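Local coordinates for secreted protein (Streptomyces lividans TK24, PDB 5LXZ), which is a copper metalloradical protein of the galactose oxidase-like AA5 family, probably an oxidase that uses a copper-radical centre, at residues Glu228-Pro231 / Val232-Lys235. The protein carries 1 engineered substitution. Residues are numbered along the deposited sequence; the frame is centred on the assembly and turned at random.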
loop_
_atom_site.group_PDB
_atom_site.type_symbol
_atom_site.label_atom_id
_atom_site.label_comp_id
_atom_site.label_asym_id
_atom_site.label_seq_id
_atom_site.Cartn_x
_atom_site.Cartn_y
_atom_site.Cartn_z
ATOM N N GLU A 228 4.723 -14.899 -9.835
ATOM C CA GLU A 228 5.569 -15.034 -8.679
ATOM C C GLU A 228 6.944 -14.516 -9.053
ATOM O O GLU A 228 7.517 -14.975 -10.027
ATOM C CB GLU A 228 5.634 -16.452 -8.191
ATOM C CG GLU A 228 4.331 -16.973 -7.598
ATOM C CD GLU A 228 4.460 -18.374 -7.017
ATOM O OE1 GLU A 228 5.615 -18.843 -6.796
ATOM O OE2 GLU A 228 3.430 -19.026 -6.746
ATOM N N PHE A 229 7.494 -13.559 -8.318
ATOM C CA PHE A 229 8.861 -13.146 -8.576
ATOM C C PHE A 229 9.753 -14.085 -7.781
ATOM O O PHE A 229 9.638 -14.169 -6.552
ATOM C CB PHE A 229 9.146 -11.704 -8.151
ATOM C CG PHE A 229 10.517 -11.273 -8.535
ATOM C CD1 PHE A 229 10.757 -10.881 -9.867
ATOM C CD2 PHE A 229 11.608 -11.370 -7.658
ATOM C CE1 PHE A 229 12.025 -10.511 -10.278
ATOM C CE2 PHE A 229 12.888 -11.012 -8.111
ATOM C CZ PHE A 229 13.078 -10.576 -9.401
ATOM N N ASP A 230 10.646 -14.780 -8.479
ATOM C CA ASP A 230 11.564 -15.723 -7.869
ATOM C C ASP A 230 12.883 -14.987 -7.601
ATOM O O ASP A 230 13.570 -14.583 -8.552
ATOM C CB ASP A 230 11.736 -16.903 -8.843
ATOM C CG ASP A 230 12.715 -17.942 -8.360
ATOM O OD1 ASP A 230 13.620 -17.635 -7.587
ATOM O OD2 ASP A 230 12.563 -19.100 -8.822
ATOM N N PRO A 231 13.233 -14.774 -6.328
ATOM C CA PRO A 231 14.419 -14.000 -6.006
ATOM C C PRO A 231 15.739 -14.699 -6.339
ATOM O O PRO A 231 16.734 -14.010 -6.520
ATOM C CB PRO A 231 14.301 -13.743 -4.532
ATOM C CG PRO A 231 13.379 -14.745 -4.012
ATOM C CD PRO A 231 12.525 -15.266 -5.125
ATOM N N VAL A 232 15.736 -16.007 -6.482
ATOM C CA VAL A 232 16.985 -16.712 -6.852
ATOM C C VAL A 232 17.218 -16.606 -8.354
ATOM O O VAL A 232 18.279 -16.159 -8.801
ATOM C CB VAL A 232 16.984 -18.155 -6.337
ATOM C CG1 VAL A 232 18.227 -18.925 -6.815
ATOM C CG2 VAL A 232 16.928 -18.165 -4.804
ATOM N N ALA A 233 16.188 -16.917 -9.127
ATOM C CA ALA A 233 16.240 -16.746 -10.563
ATOM C C ALA A 233 16.246 -15.282 -11.013
ATOM O O ALA A 233 16.659 -14.966 -12.134
ATOM C CB ALA A 233 15.107 -17.480 -11.195
ATOM N N GLU A 234 15.755 -14.392 -10.146
ATOM C CA GLU A 234 15.574 -12.988 -10.454
ATOM C C GLU A 234 14.696 -12.781 -11.671
ATOM O O GLU A 234 15.012 -11.997 -12.557
ATOM C CB GLU A 234 16.920 -12.281 -10.499
ATOM C CG GLU A 234 17.598 -12.342 -9.138
ATOM C CD GLU A 234 18.928 -11.611 -9.056
ATOM O OE1 GLU A 234 19.508 -11.288 -10.118
ATOM O OE2 GLU A 234 19.361 -11.361 -7.912
ATOM N N LYS A 235 13.554 -13.465 -11.700
ATOM C CA LYS A 235 12.625 -13.306 -12.792
ATOM C C LYS A 235 11.174 -13.439 -12.346
ATOM O O LYS A 235 10.874 -14.067 -11.311
ATOM C CB LYS A 235 12.956 -14.278 -13.939
ATOM C CG LYS A 235 12.775 -15.729 -13.683
ATOM C CD LYS A 235 13.114 -16.497 -14.981
ATOM C CE LYS A 235 13.850 -17.794 -14.742
ATOM N NZ LYS A 235 12.978 -18.770 -14.053
HETATM O O HOH W 1 12.479 -19.971 -11.605
HETATM O O HOH W 2 17.725 -11.586 -5.641
#
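D230 and K235 close a tight hairpin: D230 N gives K235 O a nearly straight bond of 2.9 Å, while D230 O takes two weak ones, from E234 N and K235 N.

The D230 carboxylate holds the turn itself. Its chi1 of 178° carries CG away from the backbone N and brings OD1 to the turn amides: V232 N at 2.9 Å, nearly along the C-O direction but bent at the hydrogen, and A233 N at 3.1 Å, nearly straight and from above the carboxylate plane. Replacing D230 by alanine removes that oxygen, and the two amides are likely to lose their shared acceptor, leaving the turn freer to shift. OD2 reaches K235 NZ through a water.

Two residues, E234 and K235, are set opposite the single D230, the pattern of a G1 beta bulge, with E234 in the left-handed helical region (phi 57°, psi 48°). It joins strands 226-230 and 235-238 in an antiparallel sheet, probably a blade of the galactose oxidase-like propeller.

On the face of the hairpin away from the D230 carboxylate, the F229 ring lies obliquely against the backbone, its CZ 3.6 Å from E234 C and its CD1 3.5 Å from K235 O; Y236 meets it edge-to-face. E234 CG touches P231 O at 3.2 Å, a water links that oxygen to E234 OE2, and the carboxylate forms salt bridges with K38 and K70.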